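Local atomic coordinates of glucose-binding protein (Thermus thermophilus HB27, PDB entry 2B3F), a protein that binds glucose or galactose and probably delivers the sugar to a binding-protein-dependent membrane transporter. Residues E165-W173 against F360-L368; E174-P183 against S266-M274. One frame throughout, in Å; residues are numbered along the deposited sequence.

Contact 1 (E165-W173 against F360-L368)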
loop_
_atom_site.group_PDB
_atom_site.type_symbol
_atom_site.label_atom_id
_atom_site.label_comp_id
_atom_site.label_asym_id
_atom_site.label_seq_id
_atom_site.Cartn_x
_atom_site.Cartn_y
_atom_site.Cartn_z
ATOM N N GLU A 165 -6.130 1.862 13.203
ATOM C CA GLU A 165 -7.334 2.484 12.695
ATOM C C GLU A 165 -7.969 1.741 11.504
ATOM O O GLU A 165 -7.388 0.813 10.921
ATOM C CB GLU A 165 -7.051 3.945 12.321
ATOM C CG GLU A 165 -6.061 4.127 11.147
ATOM C CD GLU A 165 -5.887 5.569 10.752
ATOM O OE1 GLU A 165 -6.919 6.237 10.484
ATOM O OE2 GLU A 165 -4.729 6.039 10.686
ATOM N N ASN A 166 -9.175 2.176 11.154
ATOM C CA ASN A 166 -10.001 1.507 10.168
ATOM C C ASN A 166 -9.241 1.010 8.938
ATOM O O ASN A 166 -9.345 -0.170 8.602
ATOM C CB ASN A 166 -11.150 2.429 9.746
ATOM C CG ASN A 166 -12.036 1.827 8.671
ATOM O OD1 ASN A 166 -11.709 1.911 7.492
ATOM N ND2 ASN A 166 -13.219 1.319 9.062
ATOM N N TRP A 167 -8.480 1.877 8.288
ATOM C CA TRP A 167 -7.812 1.400 7.043
ATOM C C TRP A 167 -6.876 0.225 7.314
ATOM O O TRP A 167 -6.713 -0.642 6.452
ATOM C CB TRP A 167 -7.127 2.522 6.268
ATOM C CG TRP A 167 -5.846 2.977 6.793
ATOM C CD1 TRP A 167 -5.616 4.068 7.552
ATOM C CD2 TRP A 167 -4.565 2.369 6.555
ATOM N NE1 TRP A 167 -4.280 4.177 7.844
ATOM C CE2 TRP A 167 -3.608 3.151 7.234
ATOM C CE3 TRP A 167 -4.141 1.241 5.848
ATOM C CZ2 TRP A 167 -2.245 2.852 7.210
ATOM C CZ3 TRP A 167 -2.795 0.931 5.837
ATOM C CH2 TRP A 167 -1.859 1.733 6.515
ATOM N N THR A 168 -6.260 0.168 8.499
ATOM C CA THR A 168 -5.330 -0.936 8.817
ATOM C C THR A 168 -6.084 -2.249 9.039
ATOM O O THR A 168 -5.536 -3.337 8.903
ATOM C CB THR A 168 -4.419 -0.651 10.040
ATOM O OG1 THR A 168 -5.169 -0.789 11.255
ATOM C CG2 THR A 168 -3.784 0.695 9.959
ATOM N N GLN A 169 -7.357 -2.131 9.422
ATOM C CA GLN A 169 -8.221 -3.297 9.557
ATOM C C GLN A 169 -8.588 -3.826 8.173
ATOM O O GLN A 169 -8.585 -5.025 7.947
ATOM C CB GLN A 169 -9.462 -2.946 10.365
ATOM C CG GLN A 169 -9.148 -2.442 11.763
ATOM C CD GLN A 169 -10.284 -1.602 12.361
ATOM O OE1 GLN A 169 -11.446 -1.685 11.920
ATOM N NE2 GLN A 169 -9.935 -0.743 13.329
ATOM N N GLN A 170 -8.867 -2.920 7.246
ATOM C CA GLN A 170 -9.058 -3.287 5.840
ATOM C C GLN A 170 -7.792 -3.945 5.297
ATOM O O GLN A 170 -7.863 -4.930 4.570
ATOM C CB GLN A 170 -9.372 -2.069 5.003
ATOM C CG GLN A 170 -10.660 -1.289 5.359
ATOM C CD GLN A 170 -10.861 -0.136 4.399
ATOM O OE1 GLN A 170 -10.757 -0.319 3.186
ATOM N NE2 GLN A 170 -11.125 1.053 4.923
ATOM N N HIS A 171 -6.641 -3.379 5.661
ATOM C CA HIS A 171 -5.339 -3.889 5.261
ATOM C C HIS A 171 -5.144 -5.327 5.709
ATOM O O HIS A 171 -4.744 -6.176 4.935
ATOM C CB HIS A 171 -4.209 -3.016 5.800
ATOM C CG HIS A 171 -2.889 -3.346 5.189
ATOM N ND1 HIS A 171 -2.315 -2.575 4.199
ATOM C CD2 HIS A 171 -2.061 -4.398 5.390
ATOM C CE1 HIS A 171 -1.176 -3.137 3.828
ATOM N NE2 HIS A 171 -0.992 -4.237 4.542
ATOM N N LEU A 172 -5.435 -5.586 6.979
ATOM C CA LEU A 172 -5.417 -6.947 7.491
ATOM C C LEU A 172 -6.374 -7.856 6.703
ATOM O O LEU A 172 -6.009 -8.973 6.321
ATOM C CB LEU A 172 -5.838 -6.931 8.947
ATOM C CG LEU A 172 -6.017 -8.271 9.613
ATOM C CD1 LEU A 172 -4.720 -9.085 9.617
ATOM C CD2 LEU A 172 -6.520 -7.970 11.048
ATOM N N TRP A 173 -7.581 -7.363 6.443
ATOM C CA TRP A 173 -8.594 -8.123 5.721
ATOM C C TRP A 173 -8.096 -8.581 4.337
ATOM O O TRP A 173 -8.319 -9.712 3.963
ATOM C CB TRP A 173 -9.886 -7.324 5.543
ATOM C CG TRP A 173 -10.990 -8.099 4.866
ATOM C CD1 TRP A 173 -11.939 -8.892 5.471
ATOM C CD2 TRP A 173 -11.270 -8.170 3.451
ATOM N NE1 TRP A 173 -12.774 -9.441 4.532
ATOM C CE2 TRP A 173 -12.399 -9.017 3.285
ATOM C CE3 TRP A 173 -10.681 -7.602 2.316
ATOM C CZ2 TRP A 173 -12.950 -9.297 2.028
ATOM C CZ3 TRP A 173 -11.221 -7.881 1.072
ATOM C CH2 TRP A 173 -12.347 -8.732 0.937
ATOM N N PHE A 360 -15.618 0.775 1.287
ATOM C CA PHE A 360 -15.221 -0.449 1.966
ATOM C C PHE A 360 -14.943 -0.212 3.451
ATOM O O PHE A 360 -15.055 -1.127 4.248
ATOM C CB PHE A 360 -14.012 -1.109 1.302
ATOM C CG PHE A 360 -13.824 -2.550 1.697
ATOM C CD1 PHE A 360 -14.709 -3.532 1.248
ATOM C CD2 PHE A 360 -12.765 -2.934 2.517
ATOM C CE1 PHE A 360 -14.527 -4.863 1.600
ATOM C CE2 PHE A 360 -12.592 -4.253 2.867
ATOM C CZ PHE A 360 -13.498 -5.222 2.410
ATOM N N GLY A 361 -14.558 1.007 3.829
ATOM C CA GLY A 361 -14.361 1.323 5.246
ATOM C C GLY A 361 -15.659 1.223 6.043
ATOM O O GLY A 361 -15.651 0.824 7.212
ATOM N N THR A 362 -16.761 1.585 5.391
ATOM C CA THR A 362 -18.116 1.439 5.953
ATOM C C THR A 362 -18.490 -0.016 6.152
ATOM O O THR A 362 -19.030 -0.427 7.190
ATOM C CB THR A 362 -19.152 2.103 5.021
ATOM O OG1 THR A 362 -18.828 3.483 4.886
ATOM C CG2 THR A 362 -20.582 1.981 5.580
ATOM N N VAL A 363 -18.201 -0.826 5.144
ATOM C CA VAL A 363 -18.344 -2.260 5.278
ATOM C C VAL A 363 -17.571 -2.776 6.486
ATOM O O VAL A 363 -18.082 -3.570 7.282
ATOM C CB VAL A 363 -17.879 -3.009 4.004
ATOM C CG1 VAL A 363 -17.970 -4.513 4.199
ATOM C CG2 VAL A 363 -18.705 -2.571 2.821
ATOM N N MET A 364 -16.330 -2.331 6.629
ATOM C CA MET A 364 -15.516 -2.777 7.726
ATOM C C MET A 364 -16.122 -2.342 9.065
ATOM O O MET A 364 -16.187 -3.145 9.984
ATOM C CB MET A 364 -14.069 -2.275 7.560
ATOM C CG MET A 364 -13.139 -2.707 8.672
ATOM S SD MET A 364 -13.011 -4.502 8.836
ATOM C CE MET A 364 -12.377 -4.949 7.191
ATOM N N GLU A 365 -16.595 -1.102 9.163
ATOM C CA GLU A 365 -17.329 -0.650 10.378
ATOM C C GLU A 365 -18.463 -1.600 10.751
ATOM O O GLU A 365 -18.596 -2.003 11.919
ATOM C CB GLU A 365 -17.889 0.748 10.207
ATOM C CG GLU A 365 -16.830 1.818 10.255
ATOM C CD GLU A 365 -17.384 3.228 10.142
ATOM O OE1 GLU A 365 -18.431 3.426 9.471
ATOM O OE2 GLU A 365 -16.757 4.154 10.723
ATOM N N ILE A 366 -19.274 -1.981 9.768
ATOM C CA ILE A 366 -20.410 -2.863 10.050
ATOM C C ILE A 366 -19.989 -4.302 10.382
ATOM O O ILE A 366 -20.713 -5.021 11.101
ATOM C CB ILE A 366 -21.547 -2.756 8.981
ATOM C CG1 ILE A 366 -21.116 -3.255 7.609
ATOM C CG2 ILE A 366 -21.971 -1.314 8.870
ATOM C CD1 ILE A 366 -21.314 -4.709 7.372
ATOM N N PHE A 367 -18.814 -4.731 9.935
ATOM C CA PHE A 367 -18.318 -5.992 10.436
ATOM C C PHE A 367 -17.877 -5.814 11.895
ATOM O O PHE A 367 -18.115 -6.697 12.706
ATOM C CB PHE A 367 -17.176 -6.587 9.622
ATOM C CG PHE A 367 -16.783 -7.944 10.099
ATOM C CD1 PHE A 367 -17.633 -9.028 9.898
ATOM C CD2 PHE A 367 -15.609 -8.142 10.803
ATOM C CE1 PHE A 367 -17.290 -10.285 10.336
ATOM C CE2 PHE A 367 -15.269 -9.402 11.281
ATOM C CZ PHE A 367 -16.105 -10.478 11.037
ATOM N N LEU A 368 -17.236 -4.693 12.224
ATOM C CA LEU A 368 -16.736 -4.528 13.594
ATOM C C LEU A 368 -17.897 -4.518 14.593
ATOM O O LEU A 368 -17.776 -5.066 15.689
ATOM C CB LEU A 368 -15.890 -3.268 13.775
ATOM C CG LEU A 368 -14.424 -3.232 13.316
ATOM C CD1 LEU A 368 -13.843 -4.589 13.060
ATOM C CD2 LEU A 368 -14.288 -2.441 12.073
HETATM O O HOH W 1 -12.581 2.957 2.978
#
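With CG anti to the backbone N (chi1 178°), the side chain of Asn166 swings from the first turn of helix 166-190 toward Gly361, while Met364 starts in the same way and then bends at chi2 and chi3, which carries its methyl to the CB of Trp173. The two helices, 166-190 and 354-370, pack almost perpendicularly in this periplasmic-binding-protein fold, their local axes crossing at 86° and 9.6 Å apart. Met364 is a knob in a hole formed by Asn166, Gln169, Gln170 and Trp173. Next to it the absence of a side chain at Gly361 lets two amides lie close to the backbone, with Gln170 NE2 3.3 Å from Gly361 CA. Asn166 ND2 donates to Gly361 O (3.1 Å) from one face of the carbonyl plane; Glu365 N, the intrahelical donor, arrives from the opposite face. At the other end of the same amide, Asn166 OD1 accepts from Gln170 NE2 at 2.8 Å, close to the plane of the glutamine amide, so both ends of the asparagine are engaged and its rotation is fixed. A leucine at Asn166 would probably leave Gly361 O with its helical donor but no partner from the other helix, and the Gln170 amide without the acceptor that fixes its rotation. Gln170 NE2 also donates to a water that bonds weakly to Gly361 N. Gln169 turns its NE2 back to Gly164 O, while its CB lies along the Met364 thioether. Helix 199-212 adds Phe208, which touches Met364 and meets Trp173 edge-to-face. Phe360 presents its own edge to the six-membered ring of Trp173, planes at 58°, and its CZ stands 3.7 Å from Trp173 CE3, over one face of the indole toward the rim.

Contact 2 (E174-P183 against S266-M274); sequences ESVALAVLGP and SPGTQGVFM
Two successive type II beta turns, Ser266-Thr269 and Thr269-Val272, lead into strand 272-280 of the larger mixed sheet in this solute-binding-protein fold, and helix 166-190 packs alongside them. At one end Ser175 OG and Ser266 OG share a hydrogen bond of 2.8 Å. The first turn then presses against Ala179, whose CA lies 3.6 Å from Gly268 O in a CA-H...O contact. Gly268 has a positive phi, and a CB there would clash with the Ala179 methyl. Waters join the same backbones: one donates to Ala179 O and Gly268 O, a second to Leu178 O and Gly268 O. The Thr269 hydroxyl, which donates to Ser266 O, is also hydrogen-bonded to Asn122 ND2; this leaves CG2 facing the helix beside Ser175 O. Leu178 and Val272 meet tip to tip, CD2 to CG1 at 3.7 Å, and Pro183 crosses the other methyl of Val272. Farther along the strand, Met274 runs extended until chi3 (-82°) bends its methyl over Leu178 CB. The carboxylate of Glu174 is bound by Ser121, Ser345 and Val347, and it lies beside the thioether, with OE2 3.5 Å from Met274 SD.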
loop_
_atom_site.group_PDB
_atom_site.type_symbol
_atom_site.label_atom_id
_atom_site.label_comp_id
_atom_site.label_asym_id
_atom_site.label_seq_id
_atom_site.Cartn_x
_atom_site.Cartn_y
_atom_site.Cartn_z
ATOM N N GLU A 174 -7.384 -7.727 3.602
ATOM C CA GLU A 174 -6.985 -8.147 2.234
ATOM C C GLU A 174 -5.972 -9.294 2.283
ATOM O O GLU A 174 -5.970 -10.158 1.408
ATOM C CB GLU A 174 -6.556 -6.992 1.334
ATOM C CG GLU A 174 -5.295 -6.242 1.681
ATOM C CD GLU A 174 -5.032 -5.093 0.697
ATOM O OE1 GLU A 174 -5.981 -4.687 -0.031
ATOM O OE2 GLU A 174 -3.892 -4.590 0.677
ATOM N N SER A 175 -5.137 -9.331 3.313
ATOM C CA SER A 175 -4.250 -10.499 3.524
ATOM C C SER A 175 -5.057 -11.760 3.845
ATOM O O SER A 175 -4.822 -12.831 3.279
ATOM C CB SER A 175 -3.232 -10.260 4.621
ATOM O OG SER A 175 -2.056 -9.644 4.125
ATOM N N VAL A 176 -6.006 -11.635 4.770
ATOM C CA VAL A 176 -6.870 -12.762 5.113
ATOM C C VAL A 176 -7.629 -13.269 3.886
ATOM O O VAL A 176 -7.644 -14.478 3.625
ATOM C CB VAL A 176 -7.850 -12.403 6.271
ATOM C CG1 VAL A 176 -8.886 -13.507 6.483
ATOM C CG2 VAL A 176 -7.086 -12.119 7.556
ATOM N N ALA A 177 -8.253 -12.363 3.131
ATOM C CA ALA A 177 -8.992 -12.721 1.928
ATOM C C ALA A 177 -8.112 -13.430 0.887
ATOM O O ALA A 177 -8.530 -14.428 0.267
ATOM C CB ALA A 177 -9.640 -11.483 1.320
ATOM N N LEU A 178 -6.895 -12.923 0.688
ATOM C CA LEU A 178 -5.994 -13.537 -0.282
ATOM C C LEU A 178 -5.682 -14.971 0.138
ATOM O O LEU A 178 -5.665 -15.880 -0.700
ATOM C CB LEU A 178 -4.696 -12.728 -0.430
ATOM C CG LEU A 178 -3.629 -13.356 -1.353
ATOM C CD1 LEU A 178 -4.154 -13.510 -2.785
ATOM C CD2 LEU A 178 -2.326 -12.539 -1.334
ATOM N N ALA A 179 -5.425 -15.162 1.428
ATOM C CA ALA A 179 -5.112 -16.501 1.965
ATOM C C ALA A 179 -6.293 -17.447 1.761
ATOM O O ALA A 179 -6.106 -18.593 1.332
ATOM C CB ALA A 179 -4.766 -16.425 3.437
ATOM N N VAL A 180 -7.498 -16.965 2.055
ATOM C CA VAL A 180 -8.706 -17.798 2.012
ATOM C C VAL A 180 -9.106 -18.146 0.581
ATOM O O VAL A 180 -9.501 -19.274 0.288
ATOM C CB VAL A 180 -9.884 -17.118 2.784
ATOM C CG1 VAL A 180 -11.200 -17.779 2.501
ATOM C CG2 VAL A 180 -9.606 -17.139 4.282
ATOM N N LEU A 181 -8.994 -17.174 -0.313
ATOM C CA LEU A 181 -9.437 -17.334 -1.691
ATOM C C LEU A 181 -8.383 -17.887 -2.621
ATOM O O LEU A 181 -8.715 -18.525 -3.619
ATOM C CB LEU A 181 -9.918 -15.990 -2.245
ATOM C CG LEU A 181 -11.170 -15.410 -1.589
ATOM C CD1 LEU A 181 -11.429 -14.012 -2.122
ATOM C CD2 LEU A 181 -12.375 -16.332 -1.844
ATOM N N GLY A 182 -7.124 -17.611 -2.306
ATOM C CA GLY A 182 -6.023 -17.788 -3.254
ATOM C C GLY A 182 -6.007 -16.675 -4.295
ATOM O O GLY A 182 -6.989 -15.928 -4.445
ATOM N N PRO A 183 -4.903 -16.562 -5.056
ATOM C CA PRO A 183 -4.755 -15.433 -5.973
ATOM C C PRO A 183 -5.788 -15.351 -7.103
ATOM O O PRO A 183 -6.209 -14.250 -7.497
ATOM C CB PRO A 183 -3.331 -15.608 -6.526
ATOM C CG PRO A 183 -2.973 -17.021 -6.254
ATOM C CD PRO A 183 -3.728 -17.448 -5.051
ATOM N N SER A 266 2.215 -12.753 4.826
ATOM C CA SER A 266 1.079 -12.913 5.696
ATOM C C SER A 266 0.717 -14.398 5.664
ATOM O O SER A 266 0.785 -15.031 4.611
ATOM C CB SER A 266 -0.102 -12.057 5.242
ATOM O OG SER A 266 0.237 -10.687 5.281
ATOM N N PRO A 267 0.319 -14.951 6.820
ATOM C CA PRO A 267 -0.074 -16.356 6.866
ATOM C C PRO A 267 -0.971 -16.769 5.697
ATOM O O PRO A 267 -1.933 -16.072 5.352
ATOM C CB PRO A 267 -0.793 -16.451 8.216
ATOM C CG PRO A 267 -0.157 -15.444 9.054
ATOM C CD PRO A 267 0.161 -14.300 8.135
ATOM N N GLY A 268 -0.623 -17.877 5.046
ATOM C CA GLY A 268 -1.424 -18.408 3.952
ATOM C C GLY A 268 -1.187 -17.743 2.603
ATOM O O GLY A 268 -1.884 -18.026 1.648
ATOM N N THR A 269 -0.213 -16.846 2.515
ATOM C CA THR A 269 -0.008 -16.109 1.258
ATOM C C THR A 269 1.395 -16.268 0.689
ATOM O O THR A 269 1.763 -15.597 -0.267
ATOM C CB THR A 269 -0.317 -14.597 1.428
ATOM O OG1 THR A 269 0.714 -13.968 2.184
ATOM C CG2 THR A 269 -1.676 -14.386 2.104
ATOM N N GLN A 270 2.159 -17.191 1.263
ATOM C CA GLN A 270 3.526 -17.442 0.838
ATOM C C GLN A 270 3.524 -17.732 -0.663
ATOM O O GLN A 270 2.677 -18.489 -1.163
ATOM C CB GLN A 270 4.120 -18.641 1.607
ATOM C CG GLN A 270 4.230 -18.461 3.130
ATOM C CD GLN A 270 2.865 -18.417 3.867
ATOM O OE1 GLN A 270 1.865 -19.001 3.422
ATOM N NE2 GLN A 270 2.837 -17.705 4.997
ATOM N N GLY A 271 4.460 -17.106 -1.373
ATOM C CA GLY A 271 4.582 -17.256 -2.810
ATOM C C GLY A 271 3.756 -16.282 -3.631
ATOM O O GLY A 271 3.814 -16.298 -4.867
ATOM N N VAL A 272 2.983 -15.434 -2.942
ATOM C CA VAL A 272 2.150 -14.435 -3.599
ATOM C C VAL A 272 2.553 -13.078 -3.041
ATOM O O VAL A 272 2.721 -12.915 -1.827
ATOM C CB VAL A 272 0.645 -14.658 -3.358
ATOM C CG1 VAL A 272 -0.190 -13.631 -4.147
ATOM C CG2 VAL A 272 0.244 -16.072 -3.738
ATOM N N PHE A 273 2.719 -12.116 -3.950
ATOM C CA PHE A 273 3.175 -10.767 -3.612
ATOM C C PHE A 273 1.996 -9.883 -3.964
ATOM O O PHE A 273 1.646 -9.725 -5.133
ATOM C CB PHE A 273 4.429 -10.459 -4.442
ATOM C CG PHE A 273 5.146 -9.169 -4.100
ATOM C CD1 PHE A 273 6.487 -9.193 -3.748
ATOM C CD2 PHE A 273 4.535 -7.931 -4.255
ATOM C CE1 PHE A 273 7.203 -8.020 -3.492
ATOM C CE2 PHE A 273 5.249 -6.743 -4.002
ATOM C CZ PHE A 273 6.585 -6.789 -3.621
ATOM N N MET A 274 1.336 -9.341 -2.939
ATOM C CA MET A 274 0.227 -8.417 -3.159
ATOM C C MET A 274 0.817 -7.017 -3.243
ATOM O O MET A 274 1.282 -6.465 -2.239
ATOM C CB MET A 274 -0.817 -8.492 -2.027
ATOM C CG MET A 274 -1.949 -7.525 -2.261
ATOM S SD MET A 274 -3.241 -7.611 -0.985
ATOM C CE MET A 274 -4.171 -8.987 -1.537
HETATM O O HOH W 2 -2.712 -13.683 5.038
HETATM O O HOH W 3 -2.804 -17.003 -1.254
HETATM O O HOH W 4 -3.744 -19.986 1.402
#

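Helix 166-190 serves both contacts: its first turns meet helix 354-370 in contact 1, and the turns that follow directly meet the loop and strand of contact 2, which is nested along the chain inside the loop closed by contact 1. The two centres are about 17 Å apart; segments 165-173 and 174-183 adjoin in sequence, and the contacts do not otherwise touch. On this helix the side chain of Gln170 is about 11 Å from the bound galactose and that of Glu174 about 9 Å. His171, between them in sequence, reaches the pocket residue His348 through a hydrogen bond, and Glu174 also touches His348, consistent with this helix lying behind His348 as second-shell support of the pocket.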